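Local coordinates for putative pyrroline carboxylate reductase (Streptococcus pyogenes, PDB 2AHR), which probably catalyses the last step of proline biosynthesis, the reduction of 1-pyrroline-5-carboxylate to L-proline with NADPH or NADH as hydride donor, at residues L36-S39 against K40-E44; I9-K13 against M14-I18. All blocks are in the same frame, centred on the assembly; numbering follows the deposited sequence.

Two local contacts of a Rossmann fold meet one NADP here, and together they make a worked example of how such a fold grips a dinucleotide. Interaction 2 comes first along the chain, in the first strand-turn-helix, where strand 5-9 passes into helix 13-22, holding the nicotinamide-side phosphate and lining the nicotinamide. Interaction 1 lies in helix 36-46, the helix after strand 28-32, where Arg38 reaches the phosphate on the adenosine ribose. The two contact centres are about 13 Å apart, yet they touch directly, Ile42 CD1 packing on Val11 CG1 at 3.7 Å. Interaction 1 thus belongs to the adenosine end of the cofactor, while interaction 2 extends to the end where hydride is transferred.

Interaction 1 (L36-S39 against K40-E44); sequences LERS and KEIAE. With NAP (NADP nicotinamide-adenine-dinucleotide phosphate), chain S.
Arg38 and Glu41, one helical turn apart, cross with their flat ends almost perpendicular: the guanidinium and carboxylate planes stand 83° apart. Glu41 OE2 comes to the guanidinium edge, near its plane, and forms a salt bridge with Arg38 NH2 at 3.2 Å. The arginine chain bends twice, at chi2 (-71°) and chi3 (-49°), which carries its head forward along the helix, toward Glu41 and Ile42, and turns NE to the ribose phosphate of NADP. Arg38 NE donates a weak hydrogen bond to NADP O1X, 2.9 Å long. Glu41 is therefore a second-shell partner for a cofactor-binding arginine. Ile42 meets the same side chain at about a right angle, its CG2 3.3 Å from Arg38 NH1. Elsewhere on the same two turns, the aliphatic part of Lys40 runs obliquely past Leu36, with CE 3.8 Å from Leu36 CG. Beneath these pairs run regular helical bonds, such as Ala43 N to Ser39 O at 2.8 Å. Ser39 OG turns back to Ser35 O and Gly33 N, tying the first turn of helix 36-46 to the preceding loop. The helix packs through Ile42 and Ala43 on Ile31 of strand 28-32, and lies against the loop between strand 5-9 and helix 13-22.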
ATOM      1  N   LEU E  36     -26.967 -41.265 -16.993  1.00 66.37           N
ATOM      2  CA  LEU E  36     -27.914 -41.557 -18.076  1.00 66.92           C
ATOM      3  C   LEU E  36     -29.106 -40.602 -18.050  1.00 67.22           C
ATOM      4  O   LEU E  36     -29.579 -40.154 -19.099  1.00 67.15           O
ATOM      5  CB  LEU E  36     -28.392 -43.008 -18.007  1.00 66.79           C
ATOM      6  CG  LEU E  36     -29.320 -43.481 -19.129  1.00 67.13           C
ATOM      7  CD1 LEU E  36     -28.640 -43.450 -20.500  1.00 66.56           C
ATOM      8  CD2 LEU E  36     -29.858 -44.871 -18.804  1.00 67.36           C
ATOM      9  N   GLU E  37     -29.574 -40.288 -16.843  1.00 67.82           N
ATOM     10  CA  GLU E  37     -30.637 -39.304 -16.648  1.00 68.63           C
ATOM     11  C   GLU E  37     -30.250 -37.938 -17.243  1.00 68.50           C
ATOM     12  O   GLU E  37     -31.039 -37.324 -17.968  1.00 68.60           O
ATOM     13  CB  GLU E  37     -30.970 -39.180 -15.157  1.00 68.94           C
ATOM     14  CG  GLU E  37     -32.303 -38.507 -14.861  1.00 70.99           C
ATOM     15  CD  GLU E  37     -32.680 -38.575 -13.385  1.00 73.95           C
ATOM     16  OE1 GLU E  37     -33.004 -39.683 -12.888  1.00 74.65           O
ATOM     17  OE2 GLU E  37     -32.664 -37.511 -12.725  1.00 74.85           O
ATOM     18  N   ARG E  38     -29.030 -37.489 -16.938  1.00 68.31           N
ATOM     19  CA  ARG E  38     -28.472 -36.244 -17.470  1.00 67.95           C
ATOM     20  C   ARG E  38     -28.267 -36.273 -18.986  1.00 67.72           C
ATOM     21  O   ARG E  38     -28.481 -35.268 -19.650  1.00 67.53           O
ATOM     22  CB  ARG E  38     -27.141 -35.910 -16.777  1.00 68.03           C
ATOM     23  CG  ARG E  38     -27.262 -35.413 -15.330  1.00 68.11           C
ATOM     24  CD  ARG E  38     -27.854 -34.017 -15.260  1.00 68.28           C
ATOM     25  NE  ARG E  38     -27.173 -33.110 -16.182  1.00 68.63           N
ATOM     26  CZ  ARG E  38     -27.735 -32.049 -16.757  1.00 68.21           C
ATOM     27  NH1 ARG E  38     -27.023 -31.295 -17.583  1.00 67.57           N
ATOM     28  NH2 ARG E  38     -29.005 -31.742 -16.513  1.00 67.73           N
ATOM     29  N   SER E  39     -27.854 -37.422 -19.519  1.00 67.86           N
ATOM     30  CA  SER E  39     -27.603 -37.588 -20.959  1.00 68.19           C
ATOM     31  C   SER E  39     -28.873 -37.383 -21.788  1.00 68.56           C
ATOM     32  O   SER E  39     -28.888 -36.566 -22.715  1.00 68.54           O
ATOM     33  CB  SER E  39     -27.006 -38.968 -21.266  1.00 68.05           C
ATOM     34  OG  SER E  39     -26.011 -39.335 -20.329  1.00 67.87           O
ATOM     35  N   LYS E  40     -29.929 -38.129 -21.440  1.00 68.76           N
ATOM     36  CA  LYS E  40     -31.254 -37.988 -22.058  1.00 68.77           C
ATOM     37  C   LYS E  40     -31.681 -36.528 -22.034  1.00 68.61           C
ATOM     38  O   LYS E  40     -32.091 -35.976 -23.050  1.00 68.43           O
ATOM     39  CB  LYS E  40     -32.296 -38.844 -21.315  1.00 68.88           C
ATOM     40  CG  LYS E  40     -31.939 -40.324 -21.208  1.00 69.54           C
ATOM     41  CD  LYS E  40     -33.025 -41.160 -20.526  1.00 70.23           C
ATOM     42  CE  LYS E  40     -32.718 -42.658 -20.683  1.00 70.70           C
ATOM     43  NZ  LYS E  40     -33.738 -43.571 -20.097  1.00 70.79           N
ATOM     44  N   GLU E  41     -31.548 -35.923 -20.858  1.00 68.74           N
ATOM     45  CA  GLU E  41     -31.947 -34.545 -20.587  1.00 69.05           C
ATOM     46  C   GLU E  41     -31.244 -33.507 -21.465  1.00 68.83           C
ATOM     47  O   GLU E  41     -31.882 -32.555 -21.908  1.00 68.72           O
ATOM     48  CB  GLU E  41     -31.690 -34.233 -19.115  1.00 69.32           C
ATOM     49  CG  GLU E  41     -32.485 -33.075 -18.550  1.00 70.88           C
ATOM     50  CD  GLU E  41     -32.092 -32.753 -17.113  1.00 73.42           C
ATOM     51  OE1 GLU E  41     -31.714 -33.683 -16.352  1.00 73.78           O
ATOM     52  OE2 GLU E  41     -32.158 -31.558 -16.746  1.00 74.18           O
ATOM     53  N   ILE E  42     -29.943 -33.677 -21.710  1.00 68.48           N
ATOM     54  CA  ILE E  42     -29.230 -32.731 -22.578  1.00 68.25           C
ATOM     55  C   ILE E  42     -29.359 -33.091 -24.060  1.00 67.90           C
ATOM     56  O   ILE E  42     -29.334 -32.202 -24.912  1.00 67.95           O
ATOM     57  CB  ILE E  42     -27.736 -32.459 -22.145  1.00 68.16           C
ATOM     58  CG1 ILE E  42     -26.763 -33.471 -22.747  1.00 68.31           C
ATOM     59  CG2 ILE E  42     -27.594 -32.375 -20.627  1.00 68.21           C
ATOM     60  CD1 ILE E  42     -26.130 -32.988 -24.033  1.00 68.04           C
ATOM     61  N   ALA E  43     -29.499 -34.384 -24.357  1.00 67.69           N
ATOM     62  CA  ALA E  43     -29.811 -34.854 -25.712  1.00 67.84           C
ATOM     63  C   ALA E  43     -31.174 -34.310 -26.149  1.00 68.09           C
ATOM     64  O   ALA E  43     -31.383 -33.985 -27.322  1.00 67.93           O
ATOM     65  CB  ALA E  43     -29.811 -36.365 -25.762  1.00 67.78           C
ATOM     66  N   GLU E  44     -32.087 -34.228 -25.184  1.00 68.23           N
ATOM     67  CA  GLU E  44     -33.352 -33.523 -25.332  1.00 68.66           C
ATOM     68  C   GLU E  44     -33.087 -32.091 -25.799  1.00 68.46           C
ATOM     69  O   GLU E  44     -33.542 -31.691 -26.870  1.00 68.34           O
ATOM     70  CB  GLU E  44     -34.093 -33.515 -23.986  1.00 68.85           C
ATOM     71  CG  GLU E  44     -35.427 -32.785 -23.967  1.00 70.03           C
ATOM     72  CD  GLU E  44     -36.610 -33.721 -24.134  1.00 72.12           C
ATOM     73  OE1 GLU E  44     -37.763 -33.231 -24.074  1.00 72.50           O
ATOM     74  OE2 GLU E  44     -36.391 -34.942 -24.321  1.00 72.63           O
TER
HETATM   75  PA  NAP S1504     -18.666 -27.458 -16.953  1.00 71.82           P
HETATM   76  O1A NAP S1504     -18.680 -27.615 -15.472  1.00 70.64           O
HETATM   77  O2A NAP S1504     -19.612 -26.382 -17.370  1.00 71.30           O
HETATM   78  O5B NAP S1504     -18.993 -28.839 -17.729  1.00 71.91           O
HETATM   79  C5B NAP S1504     -18.533 -30.092 -17.278  1.00 74.73           C
HETATM   80  C4B NAP S1504     -19.626 -31.117 -17.572  1.00 76.90           C
HETATM   81  O4B NAP S1504     -19.158 -32.447 -17.424  1.00 77.46           O
HETATM   82  C3B NAP S1504     -20.822 -30.936 -16.638  1.00 77.49           C
HETATM   83  O3B NAP S1504     -21.960 -30.670 -17.429  1.00 77.05           O
HETATM   84  C2B NAP S1504     -20.951 -32.250 -15.882  1.00 78.55           C
HETATM   85  O2B NAP S1504     -22.275 -32.750 -15.783  1.00 80.39           O
HETATM   86  C1B NAP S1504     -20.169 -33.204 -16.775  1.00 78.30           C
HETATM   87  N9A NAP S1504     -19.683 -34.382 -16.014  1.00 78.43           N
HETATM   88  C8A NAP S1504     -19.381 -34.456 -14.673  1.00 78.32           C
HETATM   89  N7A NAP S1504     -18.994 -35.724 -14.390  1.00 78.70           N
HETATM   90  C5A NAP S1504     -19.050 -36.465 -15.527  1.00 78.29           C
HETATM   91  C6A NAP S1504     -18.780 -37.808 -15.789  1.00 78.02           C
HETATM   92  N6A NAP S1504     -18.936 -38.684 -14.798  1.00 78.66           N
HETATM   93  N1A NAP S1504     -18.933 -38.277 -17.079  1.00 77.76           N
HETATM   94  C2A NAP S1504     -19.372 -37.439 -18.089  1.00 77.27           C
HETATM   95  N3A NAP S1504     -19.649 -36.115 -17.814  1.00 76.85           N
HETATM   96  C4A NAP S1504     -19.489 -35.632 -16.554  1.00 77.94           C
HETATM   97  O3  NAP S1504     -17.148 -27.178 -17.450  1.00 69.77           O
HETATM   98  PN  NAP S1504     -16.770 -26.394 -18.818  1.00 68.69           P
HETATM   99  O1N NAP S1504     -16.618 -24.953 -18.466  1.00 69.47           O
HETATM  100  O2N NAP S1504     -17.676 -26.772 -19.936  1.00 67.83           O
HETATM  101  O5D NAP S1504     -15.298 -26.991 -19.115  1.00 66.01           O
HETATM  102  C5D NAP S1504     -15.119 -28.257 -19.710  1.00 62.62           C
HETATM  103  C4D NAP S1504     -13.720 -28.357 -20.313  1.00 60.42           C
HETATM  104  O4D NAP S1504     -13.485 -27.330 -21.257  1.00 58.44           O
HETATM  105  C3D NAP S1504     -12.640 -28.231 -19.243  1.00 59.85           C
HETATM  106  O3D NAP S1504     -11.737 -29.295 -19.428  1.00 60.11           O
HETATM  107  C2D NAP S1504     -11.955 -26.892 -19.481  1.00 58.23           C
HETATM  108  O2D NAP S1504     -10.567 -26.986 -19.180  1.00 55.05           O
HETATM  109  C1D NAP S1504     -12.279 -26.624 -20.967  1.00 57.31           C
HETATM  110  N1N NAP S1504     -12.466 -25.205 -21.367  1.00 55.30           N
HETATM  111  C2N NAP S1504     -13.495 -24.441 -20.851  1.00 53.27           C
HETATM  112  C3N NAP S1504     -13.667 -23.117 -21.269  1.00 51.06           C
HETATM  113  C7N NAP S1504     -14.847 -22.306 -20.820  1.00 49.66           C
HETATM  114  O7N NAP S1504     -14.967 -21.008 -21.356  1.00 49.98           O
HETATM  115  N7N NAP S1504     -15.738 -22.810 -19.957  1.00 47.53           N
HETATM  116  C4N NAP S1504     -12.794 -22.572 -22.218  1.00 51.37           C
HETATM  117  C5N NAP S1504     -11.767 -23.344 -22.742  1.00 50.58           C
HETATM  118  C6N NAP S1504     -11.620 -24.663 -22.306  1.00 54.38           C
HETATM  119  P2B NAP S1504     -23.400 -32.170 -14.774  1.00 81.61           P
HETATM  120  O1X NAP S1504     -24.585 -33.120 -14.810  1.00 81.45           O
HETATM  121  O2X NAP S1504     -22.843 -32.130 -13.369  1.00 81.93           O
HETATM  122  O3X NAP S1504     -23.834 -30.779 -15.203  1.00 80.71           O

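Interaction 2 (I9-K13 against M14-I18); sequences IGVGK and MASAI. With NAP (NADP nicotinamide-adenine-dinucleotide phosphate), chain S.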
ATOM      1  N   ILE E   9     -18.008 -37.044 -24.775  1.00 51.33           N
ATOM      2  CA  ILE E   9     -18.152 -37.466 -23.390  1.00 51.40           C
ATOM      3  C   ILE E   9     -18.046 -36.250 -22.468  1.00 51.66           C
ATOM      4  O   ILE E   9     -17.004 -35.582 -22.412  1.00 51.47           O
ATOM      5  CB  ILE E   9     -17.111 -38.553 -23.011  1.00 51.76           C
ATOM      6  CG1 ILE E   9     -17.321 -39.822 -23.856  1.00 51.36           C
ATOM      7  CG2 ILE E   9     -17.181 -38.874 -21.518  1.00 51.53           C
ATOM      8  CD1 ILE E   9     -16.190 -40.837 -23.748  1.00 52.57           C
ATOM      9  N   GLY E  10     -19.133 -35.980 -21.744  1.00 51.35           N
ATOM     10  CA  GLY E  10     -19.258 -34.766 -20.945  1.00 51.45           C
ATOM     11  C   GLY E  10     -19.633 -33.569 -21.802  1.00 51.31           C
ATOM     12  O   GLY E  10     -18.865 -33.148 -22.668  1.00 51.87           O
ATOM     13  N   VAL E  11     -20.822 -33.029 -21.569  1.00 51.24           N
ATOM     14  CA  VAL E  11     -21.323 -31.901 -22.355  1.00 50.39           C
ATOM     15  C   VAL E  11     -21.805 -30.795 -21.429  1.00 50.24           C
ATOM     16  O   VAL E  11     -22.966 -30.749 -21.006  1.00 49.77           O
ATOM     17  CB  VAL E  11     -22.433 -32.324 -23.358  1.00 50.24           C
ATOM     18  CG1 VAL E  11     -22.890 -31.135 -24.198  1.00 49.38           C
ATOM     19  CG2 VAL E  11     -21.939 -33.439 -24.262  1.00 49.61           C
ATOM     20  N   GLY E  12     -20.876 -29.911 -21.095  1.00 50.35           N
ATOM     21  CA  GLY E  12     -21.199 -28.731 -20.313  1.00 50.36           C
ATOM     22  C   GLY E  12     -21.229 -27.528 -21.232  1.00 50.41           C
ATOM     23  O   GLY E  12     -21.492 -27.654 -22.427  1.00 49.88           O
ATOM     24  N   LYS E  13     -20.901 -26.369 -20.671  1.00 50.63           N
ATOM     25  CA  LYS E  13     -20.973 -25.118 -21.402  1.00 50.94           C
ATOM     26  C   LYS E  13     -20.036 -25.079 -22.613  1.00 49.97           C
ATOM     27  O   LYS E  13     -20.474 -24.752 -23.721  1.00 49.59           O
ATOM     28  CB  LYS E  13     -20.750 -23.942 -20.445  1.00 51.74           C
ATOM     29  CG  LYS E  13     -21.737 -23.982 -19.264  1.00 53.93           C
ATOM     30  CD  LYS E  13     -21.966 -22.618 -18.625  1.00 57.40           C
ATOM     31  CE  LYS E  13     -23.381 -22.500 -18.028  1.00 57.48           C
ATOM     32  NZ  LYS E  13     -24.375 -22.180 -19.091  1.00 57.69           N
HETATM   33  N   MSE E  14     -18.772 -25.461 -22.420  1.00 48.74           N
HETATM   34  CA  MSE E  14     -17.793 -25.384 -23.518  1.00 47.33           C
HETATM   35  C   MSE E  14     -18.124 -26.394 -24.642  1.00 47.66           C
HETATM   36  O   MSE E  14     -18.183 -26.026 -25.828  1.00 47.54           O
HETATM   37  CB  MSE E  14     -16.360 -25.513 -22.982  1.00 46.41           C
HETATM   38  CG  MSE E  14     -15.238 -25.028 -23.924  1.00 42.44           C
HETATM   39 SE   MSE E  14     -15.371 -23.409 -24.697  1.00 32.04          SE
HETATM   40  CE  MSE E  14     -15.852 -23.934 -26.337  1.00 33.90           C
ATOM     41  N   ALA E  15     -18.400 -27.641 -24.269  1.00 47.71           N
ATOM     42  CA  ALA E  15     -18.783 -28.662 -25.260  1.00 47.91           C
ATOM     43  C   ALA E  15     -20.105 -28.332 -25.971  1.00 48.37           C
ATOM     44  O   ALA E  15     -20.223 -28.524 -27.190  1.00 48.14           O
ATOM     45  CB  ALA E  15     -18.827 -30.046 -24.628  1.00 47.60           C
ATOM     46  N   SER E  16     -21.088 -27.828 -25.225  1.00 48.77           N
ATOM     47  CA  SER E  16     -22.339 -27.366 -25.843  1.00 50.05           C
ATOM     48  C   SER E  16     -22.067 -26.316 -26.926  1.00 50.59           C
ATOM     49  O   SER E  16     -22.601 -26.412 -28.030  1.00 51.12           O
ATOM     50  CB  SER E  16     -23.319 -26.810 -24.803  1.00 50.00           C
ATOM     51  OG  SER E  16     -23.624 -27.786 -23.812  1.00 50.62           O
ATOM     52  N   ALA E  17     -21.234 -25.326 -26.609  1.00 50.86           N
ATOM     53  CA  ALA E  17     -20.821 -24.318 -27.594  1.00 51.44           C
ATOM     54  C   ALA E  17     -20.252 -24.903 -28.899  1.00 51.64           C
ATOM     55  O   ALA E  17     -20.622 -24.444 -29.971  1.00 52.58           O
ATOM     56  CB  ALA E  17     -19.845 -23.314 -26.970  1.00 51.58           C
ATOM     57  N   ILE E  18     -19.376 -25.908 -28.835  1.00 51.58           N
ATOM     58  CA  ILE E  18     -18.803 -26.447 -30.084  1.00 51.55           C
ATOM     59  C   ILE E  18     -19.755 -27.357 -30.893  1.00 51.96           C
ATOM     60  O   ILE E  18     -19.513 -27.603 -32.072  1.00 51.25           O
ATOM     61  CB  ILE E  18     -17.420 -27.139 -29.908  1.00 51.79           C
ATOM     62  CG1 ILE E  18     -17.565 -28.537 -29.332  1.00 51.25           C
ATOM     63  CG2 ILE E  18     -16.430 -26.271 -29.095  1.00 50.71           C
ATOM     64  CD1 ILE E  18     -16.410 -29.413 -29.686  1.00 52.44           C
TER
HETATM   65  PA  NAP S1504     -18.666 -27.458 -16.953  1.00 71.82           P
HETATM   66  O1A NAP S1504     -18.680 -27.615 -15.472  1.00 70.64           O
HETATM   67  O2A NAP S1504     -19.612 -26.382 -17.370  1.00 71.30           O
HETATM   68  O5B NAP S1504     -18.993 -28.839 -17.729  1.00 71.91           O
HETATM   69  C5B NAP S1504     -18.533 -30.092 -17.278  1.00 74.73           C
HETATM   70  C4B NAP S1504     -19.626 -31.117 -17.572  1.00 76.90           C
HETATM   71  O4B NAP S1504     -19.158 -32.447 -17.424  1.00 77.46           O
HETATM   72  C3B NAP S1504     -20.822 -30.936 -16.638  1.00 77.49           C
HETATM   73  O3B NAP S1504     -21.960 -30.670 -17.429  1.00 77.05           O
HETATM   74  C2B NAP S1504     -20.951 -32.250 -15.882  1.00 78.55           C
HETATM   75  O2B NAP S1504     -22.275 -32.750 -15.783  1.00 80.39           O
HETATM   76  C1B NAP S1504     -20.169 -33.204 -16.775  1.00 78.30           C
HETATM   77  N9A NAP S1504     -19.683 -34.382 -16.014  1.00 78.43           N
HETATM   78  C8A NAP S1504     -19.381 -34.456 -14.673  1.00 78.32           C
HETATM   79  N7A NAP S1504     -18.994 -35.724 -14.390  1.00 78.70           N
HETATM   80  C5A NAP S1504     -19.050 -36.465 -15.527  1.00 78.29           C
HETATM   81  C6A NAP S1504     -18.780 -37.808 -15.789  1.00 78.02           C
HETATM   82  N6A NAP S1504     -18.936 -38.684 -14.798  1.00 78.66           N
HETATM   83  N1A NAP S1504     -18.933 -38.277 -17.079  1.00 77.76           N
HETATM   84  C2A NAP S1504     -19.372 -37.439 -18.089  1.00 77.27           C
HETATM   85  N3A NAP S1504     -19.649 -36.115 -17.814  1.00 76.85           N
HETATM   86  C4A NAP S1504     -19.489 -35.632 -16.554  1.00 77.94           C
HETATM   87  O3  NAP S1504     -17.148 -27.178 -17.450  1.00 69.77           O
HETATM   88  PN  NAP S1504     -16.770 -26.394 -18.818  1.00 68.69           P
HETATM   89  O1N NAP S1504     -16.618 -24.953 -18.466  1.00 69.47           O
HETATM   90  O2N NAP S1504     -17.676 -26.772 -19.936  1.00 67.83           O
HETATM   91  O5D NAP S1504     -15.298 -26.991 -19.115  1.00 66.01           O
HETATM   92  C5D NAP S1504     -15.119 -28.257 -19.710  1.00 62.62           C
HETATM   93  C4D NAP S1504     -13.720 -28.357 -20.313  1.00 60.42           C
HETATM   94  O4D NAP S1504     -13.485 -27.330 -21.257  1.00 58.44           O
HETATM   95  C3D NAP S1504     -12.640 -28.231 -19.243  1.00 59.85           C
HETATM   96  O3D NAP S1504     -11.737 -29.295 -19.428  1.00 60.11           O
HETATM   97  C2D NAP S1504     -11.955 -26.892 -19.481  1.00 58.23           C
HETATM   98  O2D NAP S1504     -10.567 -26.986 -19.180  1.00 55.05           O
HETATM   99  C1D NAP S1504     -12.279 -26.624 -20.967  1.00 57.31           C
HETATM  100  N1N NAP S1504     -12.466 -25.205 -21.367  1.00 55.30           N
HETATM  101  C2N NAP S1504     -13.495 -24.441 -20.851  1.00 53.27           C
HETATM  102  C3N NAP S1504     -13.667 -23.117 -21.269  1.00 51.06           C
HETATM  103  C7N NAP S1504     -14.847 -22.306 -20.820  1.00 49.66           C
HETATM  104  O7N NAP S1504     -14.967 -21.008 -21.356  1.00 49.98           O
HETATM  105  N7N NAP S1504     -15.738 -22.810 -19.957  1.00 47.53           N
HETATM  106  C4N NAP S1504     -12.794 -22.572 -22.218  1.00 51.37           C
HETATM  107  C5N NAP S1504     -11.767 -23.344 -22.742  1.00 50.58           C
HETATM  108  C6N NAP S1504     -11.620 -24.663 -22.306  1.00 54.38           C
HETATM  109  P2B NAP S1504     -23.400 -32.170 -14.774  1.00 81.61           P
HETATM  110  O1X NAP S1504     -24.585 -33.120 -14.810  1.00 81.45           O
HETATM  111  O2X NAP S1504     -22.843 -32.130 -13.369  1.00 81.93           O
HETATM  112  O3X NAP S1504     -23.834 -30.779 -15.203  1.00 80.71           O
HETATM  113  O   HOH W   1     -18.168 -29.114 -21.434  1.00 49.72           O
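The carbonyl of Gly12 is approached twice by Ser16, through the backbone N and through the hydroxyl, which stands above the carbonyl plane, 44° out of it. Ser16 N donates to Gly12 O at 2.8 Å, and Ser16 OG to the same Gly12 O at a short modelled distance of 2.5 Å. With OG lying beside its own backbone N (chi1 -58°), the hydroxyl can reach the same oxygen as the amide. A second flat group, the nicotinamide ring of NADP, has Met14, here selenomethionine, over one face. Its CG and SE both lie above the ring, SE 3.7 Å from C4N, the carbon that carries the transferable hydride in NADPH. The bend at chi2 (49°) swings SE across this face. Gly10 CA approaches adenine at N3A, 3.4 Å away. Ala15 CB points back at the loop, 3.7 Å from Gly10 O, and Val11 CG1 packs beside Ser16 OG. Lys13 also packs on Ala221 of the second subunit.

Gly12 is the N-cap, and Gly10, Gly12 and Ala15 fit the GxGxxA pattern of Rossmann dinucleotide-binding loops. With no side chain on Gly12, the cofactor can come close to the main chain at O5B. Met14 N donates almost straight to NADP O2N at 3.0 Å. A water accepts from Gly12 N and Ala15 N and donates to that same O2N. The nicotinamide-side phosphate is thus held by one direct amide bond and by a water that relays two more, at a helix N-terminus whose dipole would be expected to favour the negative charge.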